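Local coordinates for protein carbohydrate oxidase (Microdochium nivale, PDB 3RJA) that oxidises the C1 hydroxyl of mono-, oligo- and polysaccharides to lactones with its FAD cofactor, reducing molecular oxygen to hydrogen peroxide, at residues Ile95-Asn98 with Ile103-Val106; Gly113-Val118 with Arg125-Gly130; Thr117-Lys122 with Leu202-Ala207; Val163-Ala168 with Ala181-Gly186; Arg171-Glu174 with Glu179-Asp182. One frame throughout, in Å; residues are numbered along the deposited sequence.

All five contacts reach one antiparallel sheet, to which strands 94-98, 103-106, 125-126, 160-166, 172-176 and 196-206 belong. Contacts 1, 2 and 3 touch one another. The centres of contacts 2 and 3 are 6 Å apart and both use helix 112-123, which follows the hairpin of contact 1. Contacts 4 and 5 form a second cluster, with centres 5 Å apart, and share the start of helix 181-190. Contact centres in different clusters are about 18 to 26 Å apart. Along the chain contacts 1 and 2 come first, then 4 and 5. Strand 196-206 then returns to close contact 3, so one sheet joins both clusters. Contact 2 reaches the FAD through G130.

Contact 1: residues Ile95-Asn98 with Ile103-Val106; sequences ISYN and IAHV
The Y97 ring has A104 at its edge, the CB methyl lying near the ring plane 4.3 Å from Y97 CD1. Elsewhere the ring stacks with that of Y123. The H105 imidazole meets S96 obliquely, with S96 OG 3.4 Å from H105 CG. These residues build an antiparallel beta hairpin, strand 94-98 with strand 103-106, inside the FAD-binding domain. Y97 and A104 are a non-hydrogen-bonded pair with side chains on one face of the sheet. S96 and H105 are a hydrogen-bonded pair with side chains on the other. H105 N gives a 2.9 Å bond to S96 O.

I95 and S96 both face H105, which makes a classic beta bulge. There H105 O takes a 2.8 Å bond from I95 N, bent to 131° at the hydrogen, and a weak, longer one from S96 N. Y97 CG lies opposite its backbone N (chi1 171°). This carries the ring along the hairpin toward I103, and Y97 CD1 comes within 3.7 Å of I103 O. That oxygen also accepts a nearly straight 2.9 Å bond from N98 N. The N98 side chain turns away, and its OD1 takes the amide of K100 in the connecting turn. On the S96 face a water links the strands. It lies 3.0 Å from S96 OG and donates to I103 O at 2.7 Å.

Contact 2: residues Gly113-Val118 with Arg125-Gly130; sequences GHLATV and RAISHG. With ZN (zinc ion), chain D; FAD (flavin-adenine dinucleotide), chain B.
L115 and H129 lie side by side and run opposite ways, with L115 CD2 4.1 Å from H129 CD2. The methyl sits oblique to the imidazole. A116 meets the same ring differently: its CB lies in the ring plane, at the edge, 3.9 Å from H129 NE2. L115 CD2 also touches I127 CD1 at 4.4 Å. The other ring nitrogen is held by the loop: H129 ND1 donates to G130 O at 3.0 Å, in the carbonyl plane and on a lone pair. With chi1 at 50°, the imidazole sits over its own backbone, which brings ND1 to the next carbonyl. A leucine in place of H129 would probably leave G130 O without this donor and the loop at the flavin less firmly held. G130 CA lies 3.2 Å from FAD O4, so this loop lines the cofactor pocket.

Nearer strand 125-126, one water donates to both A116 O and R125 O. On another side of the helix, H114 ND1 binds a zinc ion at 2.0 Å, together with D309 and two waters. Helix 112-123 thus packs on the chain that follows it. F141 of helix 137-142 touches both L115 and I127, and strand 196-206 pairs with A126.

Contact 3: residues Thr117-Lys122 with Leu202-Ala207; sequences TVLNDK and LATFPA
T204 and L119 reach toward each other tip to tip, with T204 CG2 4.0 Å from L119 CD1. T204 follows the stretch of strand 196-206 in which L202 bonds to A104 through the backbone. The T204 chi1 of 67° sets OG1 between the backbone N and the carbonyl carbon, and leaves CG2 turned to the helix. OG1 is used elsewhere, bonded to G102 O and R125 NE. L119 comes from helix 112-123 as an extended side chain (chi2 180°). It also touches A104 and I127, so it fills the angle between the helix and the sheet.

F205 comes next and pairs with A126 through the backbone, which keeps the strand in the sheet. Past P206, at A207, the chain comes back to the helix. The A207 methyl faces the helix and packs on the N120 side chain, and the two CA atoms are 6.5 Å apart. W295 of helix 295-301 touches both residues, and the A207 backbone bonds to G124.

The chemistry is mostly apolar: methyl on methyl at T204, and methyl against the N120 side chain at A207. The contact relies on side-chain fit, with polar ties around it, as at G124 just after the helix.

Contact 4: residues Val163-Ala168 with Ala181-Gly186; sequences VTVVLA and ADLFWG
L183 lies aslant over L167, methyl to methyl, with 4.0 Å between L183 CD2 and L167 CD2. The same L183 CD2 also reaches V165 CG2, at 4.4 Å. One leucine methyl thus touches two residues of the 163-168 segment. L183 CG stands opposite its backbone N (chi1 178°), which sends the branched end out from the helix toward the sheet. The next residue, F184, meets V163. V163 CG2 sits at the edge of the F184 ring, near its plane, 4.5 Å from F184 CD1.

V163, V165 and L167 are alternate residues, and all three meet the helix. T164, between V163 and V165, touches K201 and V199 of strand 196-206. The contact is purely apolar and largely buried, and the V165 side chain is about 7 Å from the FAD.

Strand 160-166 lies between strands 172-176 and 196-206, bonded to both through its backbone. Helix 181-190 comes between the last two in the chain and packs against this sheet. V173 of strand 172-176 touches both L167 and L183. F457 of helix 447-457 touches L167 and D182.

Contact 5: residues Arg171-Glu174 with Glu179-Asp182; sequences RIVE and ENAD
This is a polar surface contact where the chain passes from strand 172-176 into helix 181-190. It rests mainly on one bond. N180 ND2 donates to E174 O at 2.8 Å, with 177° at the hydrogen. The carbonyl oxygen lies in the N180 amide plane, and the donor stands almost in line with the C=O bond. So straight a bond fixes the rotation of the amide. N180 CG lies beside its backbone N (chi1 -68°), which points the amide back at the strand. V173 crosses the N180 side chain at about a right angle, with V173 CB 4.0 Å from N180 ND2. An alanine at N180 would probably leave E174 O without this donor and let the turn drift from the strand.

E179 lies alongside. Its OE1 packs 3.5 Å from E174 CB. Its OE2 accepts from a water at 2.6 Å, and that water accepts from E174 N at 3.0 Å. The two carboxylates stay apart, with E174 OE1 5.9 Å from E179 OE1. E174 is bent at chi2, and its OE1 forms a salt bridge with K201 and a hydrogen bond with T164.

N180 sits at the N-cap position of the helix, yet its side chain makes no capping bond. Its backbone is left-handed helical. The arrangement is a tight strand-to-helix connection in which the residue before the helix ties back to the strand.

Contact 1: residues Ile95-Asn98 with Ile103-Val106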
# COMPACT_ATOMS: atom_id res chain seq x y z
N ILE A 95 -8.86 19.23 5.86
CA ILE A 95 -10.07 20.06 5.99
C ILE A 95 -10.21 20.65 7.40
O ILE A 95 -10.57 21.80 7.55
CB ILE A 95 -11.35 19.24 5.68
CG1 ILE A 95 -11.28 18.63 4.27
CG2 ILE A 95 -12.61 20.12 5.80
CD1 ILE A 95 -12.26 17.42 4.08
N SER A 96 -9.92 19.84 8.41
CA SER A 96 -10.10 20.28 9.79
C SER A 96 -9.21 19.42 10.67
O SER A 96 -8.82 18.31 10.28
CB SER A 96 -11.57 20.14 10.23
OG SER A 96 -11.96 18.76 10.23
N TYR A 97 -8.87 19.96 11.83
CA TYR A 97 -8.13 19.22 12.82
C TYR A 97 -8.73 19.60 14.17
O TYR A 97 -8.90 20.78 14.46
CB TYR A 97 -6.63 19.54 12.78
CG TYR A 97 -5.90 18.92 13.95
CD1 TYR A 97 -5.63 17.57 13.97
CD2 TYR A 97 -5.52 19.70 15.07
CE1 TYR A 97 -4.99 16.97 15.07
CE2 TYR A 97 -4.88 19.12 16.17
CZ TYR A 97 -4.62 17.75 16.16
OH TYR A 97 -4.01 17.14 17.23
N ASN A 98 -9.06 18.60 14.97
CA ASN A 98 -9.60 18.84 16.29
C ASN A 98 -8.53 18.63 17.34
O ASN A 98 -8.09 17.50 17.58
CB ASN A 98 -10.77 17.90 16.56
CG ASN A 98 -11.52 18.25 17.85
OD1 ASN A 98 -10.92 18.59 18.87
ND2 ASN A 98 -12.84 18.13 17.82
N ILE A 103 -8.03 14.26 15.96
CA ILE A 103 -8.61 13.75 14.72
C ILE A 103 -8.57 14.79 13.60
O ILE A 103 -8.93 15.96 13.81
CB ILE A 103 -10.04 13.19 14.94
CG1 ILE A 103 -9.98 11.98 15.90
CG2 ILE A 103 -10.67 12.78 13.63
CD1 ILE A 103 -11.36 11.49 16.39
N ALA A 104 -8.15 14.35 12.41
CA ALA A 104 -8.07 15.20 11.21
C ALA A 104 -9.06 14.70 10.18
O ALA A 104 -9.23 13.48 10.03
CB ALA A 104 -6.67 15.11 10.61
N HIS A 105 -9.68 15.63 9.46
CA HIS A 105 -10.52 15.26 8.33
C HIS A 105 -9.71 15.62 7.10
O HIS A 105 -9.15 16.72 7.03
CB HIS A 105 -11.86 15.99 8.37
CG HIS A 105 -12.76 15.55 9.49
ND1 HIS A 105 -14.13 15.65 9.43
CD2 HIS A 105 -12.47 14.94 10.67
CE1 HIS A 105 -14.65 15.17 10.54
NE2 HIS A 105 -13.67 14.72 11.30
N VAL A 106 -9.62 14.67 6.15
CA VAL A 106 -8.74 14.79 4.98
C VAL A 106 -9.42 14.44 3.65
O VAL A 106 -10.15 13.45 3.53
CB VAL A 106 -7.43 13.93 5.15
CG1 VAL A 106 -6.38 14.27 4.06
CG2 VAL A 106 -6.84 14.17 6.56
O HOH W 1 -11.07 17.12 12.64

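Contact 2: residues Gly113-Val118 with Arg125-Gly130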
# COMPACT_ATOMS: atom_id res chain seq x y z
N GLY A 113 3.20 12.30 1.36
CA GLY A 113 4.18 13.34 1.72
C GLY A 113 3.49 14.64 2.09
O GLY A 113 3.90 15.32 3.02
N HIS A 114 2.42 14.98 1.35
CA HIS A 114 1.67 16.21 1.63
C HIS A 114 0.89 16.11 2.96
O HIS A 114 0.94 17.03 3.79
CB HIS A 114 0.76 16.55 0.44
CG HIS A 114 -0.20 17.67 0.70
ND1 HIS A 114 0.19 18.99 0.78
CD2 HIS A 114 -1.54 17.67 0.88
CE1 HIS A 114 -0.87 19.76 0.99
NE2 HIS A 114 -1.93 18.97 1.07
N LEU A 115 0.17 15.01 3.14
CA LEU A 115 -0.51 14.70 4.41
C LEU A 115 0.48 14.86 5.57
O LEU A 115 0.19 15.56 6.55
CB LEU A 115 -1.06 13.26 4.38
CG LEU A 115 -1.62 12.75 5.70
CD1 LEU A 115 -2.85 13.60 6.10
CD2 LEU A 115 -1.96 11.23 5.62
N ALA A 116 1.65 14.22 5.45
CA ALA A 116 2.62 14.24 6.55
C ALA A 116 3.14 15.65 6.79
O ALA A 116 3.35 16.06 7.93
CB ALA A 116 3.76 13.30 6.30
N THR A 117 3.38 16.39 5.71
CA THR A 117 3.90 17.76 5.84
C THR A 117 2.92 18.68 6.56
O THR A 117 3.31 19.37 7.50
CB THR A 117 4.25 18.37 4.47
OG1 THR A 117 5.31 17.60 3.91
CG2 THR A 117 4.73 19.82 4.65
N VAL A 118 1.66 18.67 6.13
CA VAL A 118 0.61 19.50 6.71
C VAL A 118 0.38 19.12 8.16
O VAL A 118 0.39 20.00 9.02
CB VAL A 118 -0.73 19.48 5.89
CG1 VAL A 118 -1.82 20.36 6.56
CG2 VAL A 118 -0.50 19.95 4.46
N ARG A 125 1.61 16.87 14.36
CA ARG A 125 1.00 15.53 14.46
C ARG A 125 1.50 14.59 13.36
O ARG A 125 2.09 15.03 12.36
CB ARG A 125 -0.53 15.62 14.42
CG ARG A 125 -1.21 16.59 15.43
CD ARG A 125 -1.05 16.14 16.87
NE ARG A 125 -1.82 14.93 17.17
CZ ARG A 125 -2.03 14.46 18.41
NH1 ARG A 125 -1.55 15.11 19.48
NH2 ARG A 125 -2.75 13.35 18.58
N ALA A 126 1.27 13.28 13.58
CA ALA A 126 1.77 12.25 12.70
C ALA A 126 0.79 11.09 12.59
O ALA A 126 -0.05 10.89 13.46
CB ALA A 126 3.13 11.74 13.20
N ILE A 127 0.90 10.36 11.48
CA ILE A 127 0.21 9.09 11.27
C ILE A 127 1.19 8.09 10.71
O ILE A 127 2.11 8.45 9.96
CB ILE A 127 -0.98 9.25 10.26
CG1 ILE A 127 -2.10 10.08 10.89
CG2 ILE A 127 -1.53 7.86 9.80
CD1 ILE A 127 -3.06 10.59 9.88
N SER A 128 1.00 6.83 11.10
CA SER A 128 1.82 5.75 10.60
C SER A 128 1.33 5.32 9.19
O SER A 128 0.25 4.74 9.07
CB SER A 128 1.74 4.57 11.58
OG SER A 128 2.41 3.43 11.08
N HIS A 129 2.14 5.59 8.16
CA HIS A 129 1.77 5.22 6.78
C HIS A 129 3.04 4.86 5.98
O HIS A 129 4.14 4.84 6.53
CB HIS A 129 0.95 6.33 6.08
CG HIS A 129 1.58 7.70 6.18
ND1 HIS A 129 2.76 8.03 5.53
CD2 HIS A 129 1.18 8.82 6.84
CE1 HIS A 129 3.06 9.29 5.80
NE2 HIS A 129 2.12 9.79 6.58
N GLY A 130 2.87 4.59 4.68
CA GLY A 130 3.98 4.26 3.78
C GLY A 130 5.02 5.36 3.59
O GLY A 130 4.83 6.51 4.02
ZN ZN D . 1.63 20.38 0.71
PA FAD B . -4.71 4.63 -6.96
O1A FAD B . -5.21 6.03 -7.21
O2A FAD B . -4.10 3.95 -8.16
O5B FAD B . -5.94 3.74 -6.43
C5B FAD B . -5.68 2.46 -5.87
C4B FAD B . -7.02 1.73 -5.68
O4B FAD B . -7.82 2.43 -4.72
C3B FAD B . -7.85 1.66 -6.96
O3B FAD B . -8.68 0.50 -6.91
C2B FAD B . -8.73 2.90 -6.82
O2B FAD B . -9.92 2.91 -7.57
C1B FAD B . -9.01 2.87 -5.32
N9A FAD B . -9.32 4.21 -4.84
C8A FAD B . -8.62 5.39 -5.07
N7A FAD B . -9.28 6.38 -4.42
C5A FAD B . -10.34 5.86 -3.78
C6A FAD B . -11.33 6.44 -2.98
N6A FAD B . -11.32 7.76 -2.71
N1A FAD B . -12.29 5.60 -2.44
C2A FAD B . -12.30 4.24 -2.72
N3A FAD B . -11.35 3.67 -3.54
C4A FAD B . -10.38 4.48 -4.05
N1 FAD B . 2.43 0.40 0.05
C2 FAD B . 2.62 0.20 1.42
O2 FAD B . 1.79 -0.41 2.11
N3 FAD B . 3.75 0.78 1.99
C4 FAD B . 4.63 1.62 1.34
O4 FAD B . 5.56 2.19 1.96
C4X FAD B . 4.42 1.75 -0.13
N5 FAD B . 5.22 2.52 -0.85
C5X FAD B . 4.99 2.75 -2.19
C6 FAD B . 5.81 3.64 -2.92
C7 FAD B . 5.51 3.98 -4.23
C7M FAD B . 6.41 4.95 -5.02
C8 FAD B . 4.29 3.53 -4.79
C8M FAD B . 3.90 3.89 -6.21
C9 FAD B . 3.52 2.60 -4.11
C9A FAD B . 3.83 2.21 -2.79
N10 FAD B . 2.99 1.37 -2.02
C10 FAD B . 3.30 1.06 -0.71
C1' FAD B . 1.76 0.79 -2.66
C2' FAD B . 0.54 1.63 -2.35
O2' FAD B . 0.15 1.42 -1.00
C3' FAD B . -0.61 1.22 -3.24
O3' FAD B . -0.22 1.26 -4.60
C4' FAD B . -1.82 2.14 -2.99
O4' FAD B . -2.99 1.46 -3.32
C5' FAD B . -1.70 3.45 -3.78
O5' FAD B . -2.81 4.27 -3.49
P FAD B . -3.21 5.43 -4.56
O1P FAD B . -4.35 6.25 -4.03
O2P FAD B . -1.97 6.26 -4.89
O3P FAD B . -3.59 4.51 -5.81
O HOH W 2 3.11 14.21 9.90
O HOH W 3 1.76 21.54 2.54
O HOH W 4 1.59 21.65 -0.95

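Contact 3: residues Thr117-Lys122 with Leu202-Ala207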
# COMPACT_ATOMS: atom_id res chain seq x y z
N THR A 117 3.38 16.39 5.71
CA THR A 117 3.90 17.76 5.84
C THR A 117 2.92 18.68 6.56
O THR A 117 3.31 19.37 7.50
CB THR A 117 4.25 18.37 4.47
OG1 THR A 117 5.31 17.60 3.91
CG2 THR A 117 4.73 19.82 4.65
N VAL A 118 1.66 18.67 6.13
CA VAL A 118 0.61 19.50 6.71
C VAL A 118 0.38 19.12 8.16
O VAL A 118 0.39 20.00 9.02
CB VAL A 118 -0.73 19.48 5.89
CG1 VAL A 118 -1.82 20.36 6.56
CG2 VAL A 118 -0.50 19.95 4.46
N LEU A 119 0.21 17.84 8.46
CA LEU A 119 -0.02 17.44 9.85
C LEU A 119 1.17 17.79 10.77
O LEU A 119 0.98 18.23 11.91
CB LEU A 119 -0.32 15.93 9.97
CG LEU A 119 -1.65 15.34 9.48
CD1 LEU A 119 -1.64 13.81 9.73
CD2 LEU A 119 -2.92 15.99 10.13
N ASN A 120 2.40 17.61 10.28
CA ASN A 120 3.57 18.01 11.09
C ASN A 120 3.68 19.55 11.31
O ASN A 120 3.69 20.05 12.44
CB ASN A 120 4.86 17.49 10.47
CG ASN A 120 6.07 17.88 11.29
OD1 ASN A 120 6.77 18.85 10.94
ND2 ASN A 120 6.29 17.18 12.40
N ASP A 121 3.75 20.29 10.21
CA ASP A 121 4.13 21.69 10.22
C ASP A 121 2.99 22.55 10.80
O ASP A 121 3.23 23.50 11.53
CB ASP A 121 4.44 22.16 8.78
CG ASP A 121 5.72 21.55 8.21
OD1 ASP A 121 6.40 20.75 8.87
OD2 ASP A 121 6.04 21.87 7.04
N LYS A 122 1.76 22.21 10.45
CA LYS A 122 0.63 22.97 10.93
C LYS A 122 0.16 22.49 12.31
O LYS A 122 -0.28 23.30 13.13
CB LYS A 122 -0.50 22.93 9.89
CG LYS A 122 -1.50 24.05 10.02
CD LYS A 122 -2.47 24.03 8.84
CE LYS A 122 -3.73 24.81 9.19
NZ LYS A 122 -3.53 26.27 8.96
N LEU A 202 -9.26 10.74 10.58
CA LEU A 202 -8.04 10.01 10.98
C LEU A 202 -7.54 10.41 12.35
O LEU A 202 -7.31 11.61 12.58
CB LEU A 202 -6.91 10.28 9.96
CG LEU A 202 -7.18 9.96 8.48
CD1 LEU A 202 -5.94 10.30 7.59
CD2 LEU A 202 -7.59 8.49 8.30
N ALA A 203 -7.32 9.43 13.22
CA ALA A 203 -6.67 9.66 14.52
C ALA A 203 -5.20 9.92 14.25
O ALA A 203 -4.60 9.23 13.42
CB ALA A 203 -6.81 8.42 15.46
N THR A 204 -4.60 10.88 14.96
CA THR A 204 -3.18 11.17 14.81
C THR A 204 -2.48 11.00 16.17
O THR A 204 -3.17 10.92 17.19
CB THR A 204 -2.93 12.60 14.28
OG1 THR A 204 -3.33 13.57 15.29
CG2 THR A 204 -3.70 12.84 13.00
N PHE A 205 -1.14 10.92 16.16
CA PHE A 205 -0.32 10.98 17.39
C PHE A 205 0.65 12.18 17.34
O PHE A 205 0.94 12.69 16.24
CB PHE A 205 0.42 9.66 17.67
CG PHE A 205 1.23 9.12 16.50
CD1 PHE A 205 2.60 9.44 16.35
CD2 PHE A 205 0.66 8.21 15.60
CE1 PHE A 205 3.35 8.92 15.30
CE2 PHE A 205 1.38 7.67 14.55
CZ PHE A 205 2.74 8.03 14.38
N PRO A 206 1.15 12.64 18.52
CA PRO A 206 2.13 13.74 18.50
C PRO A 206 3.35 13.30 17.70
O PRO A 206 3.81 12.16 17.85
CB PRO A 206 2.50 13.95 19.99
CG PRO A 206 1.40 13.26 20.79
CD PRO A 206 0.90 12.14 19.89
N ALA A 207 3.83 14.19 16.83
CA ALA A 207 4.97 13.89 15.98
C ALA A 207 6.16 13.57 16.87
O ALA A 207 6.50 14.37 17.71
CB ALA A 207 5.27 15.08 15.05

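Contact 4: residues Val163-Ala168 with Ala181-Gly186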
# COMPACT_ATOMS: atom_id res chain seq x y z
N VAL A 163 -15.34 7.72 7.85
CA VAL A 163 -15.28 8.16 6.46
C VAL A 163 -16.62 8.73 6.03
O VAL A 163 -17.67 8.36 6.56
CB VAL A 163 -14.87 7.01 5.47
CG1 VAL A 163 -13.36 6.70 5.56
CG2 VAL A 163 -15.71 5.72 5.70
N THR A 164 -16.57 9.66 5.08
CA THR A 164 -17.72 10.05 4.30
C THR A 164 -17.58 9.30 2.99
O THR A 164 -16.50 9.27 2.39
CB THR A 164 -17.74 11.58 4.07
OG1 THR A 164 -17.75 12.23 5.36
CG2 THR A 164 -18.98 12.01 3.30
N VAL A 165 -18.64 8.67 2.53
CA VAL A 165 -18.51 7.81 1.35
C VAL A 165 -19.62 8.12 0.36
O VAL A 165 -20.79 8.23 0.75
CB VAL A 165 -18.59 6.32 1.73
CG1 VAL A 165 -18.24 5.41 0.54
CG2 VAL A 165 -17.70 6.01 2.91
N VAL A 166 -19.27 8.24 -0.91
CA VAL A 166 -20.26 8.29 -2.01
C VAL A 166 -20.53 6.86 -2.48
O VAL A 166 -19.60 6.16 -2.94
CB VAL A 166 -19.74 9.14 -3.20
CG1 VAL A 166 -20.76 9.15 -4.38
CG2 VAL A 166 -19.43 10.54 -2.75
N LEU A 167 -21.79 6.42 -2.36
CA LEU A 167 -22.16 5.05 -2.75
C LEU A 167 -22.48 4.94 -4.22
O LEU A 167 -22.68 5.97 -4.88
CB LEU A 167 -23.35 4.53 -1.91
CG LEU A 167 -23.17 4.53 -0.40
CD1 LEU A 167 -24.40 3.92 0.32
CD2 LEU A 167 -21.86 3.83 0.04
N ALA A 168 -22.63 3.70 -4.71
CA ALA A 168 -22.96 3.44 -6.13
C ALA A 168 -24.29 4.03 -6.61
O ALA A 168 -24.45 4.39 -7.79
CB ALA A 168 -22.91 1.92 -6.43
N ALA A 181 -21.44 0.50 10.50
CA ALA A 181 -20.24 -0.22 10.94
C ALA A 181 -19.83 -1.37 9.99
O ALA A 181 -18.64 -1.71 9.91
CB ALA A 181 -20.37 -0.69 12.43
N ASP A 182 -20.82 -1.91 9.25
CA ASP A 182 -20.56 -2.92 8.25
C ASP A 182 -19.80 -2.34 7.04
O ASP A 182 -18.85 -2.97 6.54
CB ASP A 182 -21.84 -3.67 7.82
CG ASP A 182 -22.95 -2.75 7.23
OD1 ASP A 182 -23.03 -1.52 7.53
OD2 ASP A 182 -23.77 -3.28 6.48
N LEU A 183 -20.22 -1.15 6.60
CA LEU A 183 -19.54 -0.44 5.51
C LEU A 183 -18.13 -0.08 5.97
O LEU A 183 -17.15 -0.29 5.24
CB LEU A 183 -20.30 0.82 5.12
CG LEU A 183 -19.69 1.71 4.04
CD1 LEU A 183 -19.33 0.92 2.78
CD2 LEU A 183 -20.66 2.86 3.69
N PHE A 184 -18.05 0.47 7.19
CA PHE A 184 -16.79 0.86 7.84
C PHE A 184 -15.77 -0.29 7.84
O PHE A 184 -14.57 -0.09 7.55
CB PHE A 184 -17.10 1.33 9.28
CG PHE A 184 -15.97 2.05 9.95
CD1 PHE A 184 -15.40 3.18 9.36
CD2 PHE A 184 -15.49 1.61 11.16
CE1 PHE A 184 -14.35 3.85 9.97
CE2 PHE A 184 -14.46 2.27 11.79
CZ PHE A 184 -13.91 3.41 11.21
N TRP A 185 -16.25 -1.49 8.15
CA TRP A 185 -15.41 -2.69 8.19
C TRP A 185 -14.80 -2.97 6.81
O TRP A 185 -13.58 -3.19 6.68
CB TRP A 185 -16.27 -3.88 8.67
CG TRP A 185 -15.54 -5.18 8.85
CD1 TRP A 185 -14.91 -5.60 9.99
CD2 TRP A 185 -15.36 -6.23 7.89
NE1 TRP A 185 -14.36 -6.85 9.79
CE2 TRP A 185 -14.62 -7.26 8.52
CE3 TRP A 185 -15.77 -6.41 6.56
CZ2 TRP A 185 -14.29 -8.47 7.87
CZ3 TRP A 185 -15.45 -7.63 5.91
CH2 TRP A 185 -14.69 -8.62 6.55
N GLY A 186 -15.65 -2.96 5.77
CA GLY A 186 -15.19 -3.12 4.40
C GLY A 186 -14.27 -2.03 3.91
O GLY A 186 -13.32 -2.30 3.18

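Contact 5: residues Arg171-Glu174 with Glu179-Asp182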
# COMPACT_ATOMS: atom_id res chain seq x y z
N ARG A 171 -25.92 8.18 -3.18
CA ARG A 171 -26.04 8.70 -1.81
C ARG A 171 -24.69 8.97 -1.13
O ARG A 171 -23.68 8.28 -1.38
CB ARG A 171 -26.86 7.76 -0.94
CG ARG A 171 -28.32 7.68 -1.34
CD ARG A 171 -29.09 6.85 -0.35
NE ARG A 171 -28.68 5.44 -0.36
CZ ARG A 171 -28.30 4.75 0.71
NH1 ARG A 171 -28.23 5.35 1.91
NH2 ARG A 171 -27.99 3.46 0.59
N ILE A 172 -24.67 9.97 -0.29
CA ILE A 172 -23.49 10.23 0.53
C ILE A 172 -23.82 9.76 1.94
O ILE A 172 -24.85 10.13 2.48
CB ILE A 172 -23.18 11.73 0.54
CG1 ILE A 172 -22.86 12.22 -0.89
CG2 ILE A 172 -22.04 12.02 1.56
CD1 ILE A 172 -22.91 13.75 -1.06
N VAL A 173 -22.96 8.90 2.51
CA VAL A 173 -23.20 8.36 3.86
C VAL A 173 -21.94 8.44 4.72
O VAL A 173 -20.82 8.48 4.19
CB VAL A 173 -23.70 6.87 3.84
CG1 VAL A 173 -24.98 6.72 3.02
CG2 VAL A 173 -22.60 5.89 3.36
N GLU A 174 -22.14 8.48 6.03
CA GLU A 174 -21.04 8.38 6.98
C GLU A 174 -20.90 6.92 7.41
O GLU A 174 -21.89 6.18 7.49
CB GLU A 174 -21.31 9.25 8.21
CG GLU A 174 -21.64 10.72 7.91
CD GLU A 174 -20.50 11.46 7.23
OE1 GLU A 174 -19.33 11.17 7.52
OE2 GLU A 174 -20.79 12.31 6.38
N GLU A 179 -21.93 3.90 13.10
CA GLU A 179 -22.83 4.21 12.00
C GLU A 179 -22.36 3.50 10.75
O GLU A 179 -21.20 3.69 10.31
CB GLU A 179 -22.88 5.72 11.77
CG GLU A 179 -24.02 6.15 10.89
CD GLU A 179 -24.00 7.65 10.54
OE1 GLU A 179 -23.19 8.44 11.10
OE2 GLU A 179 -24.83 8.02 9.68
N ASN A 180 -23.24 2.69 10.15
CA ASN A 180 -22.85 1.86 9.01
C ASN A 180 -21.51 1.15 9.33
O ASN A 180 -20.56 1.21 8.53
CB ASN A 180 -22.72 2.72 7.73
CG ASN A 180 -24.08 3.25 7.24
OD1 ASN A 180 -25.01 2.48 7.05
ND2 ASN A 180 -24.17 4.56 7.02
N ALA A 181 -21.44 0.50 10.50
CA ALA A 181 -20.24 -0.22 10.94
C ALA A 181 -19.83 -1.37 9.99
O ALA A 181 -18.64 -1.71 9.91
CB ALA A 181 -20.37 -0.69 12.43
N ASP A 182 -20.82 -1.91 9.25
CA ASP A 182 -20.56 -2.92 8.25
C ASP A 182 -19.80 -2.34 7.04
O ASP A 182 -18.85 -2.97 6.54
CB ASP A 182 -21.84 -3.67 7.82
CG ASP A 182 -22.95 -2.75 7.23
OD1 ASP A 182 -23.03 -1.52 7.53
OD2 ASP A 182 -23.77 -3.28 6.48
O HOH W 5 -24.87 8.51 7.15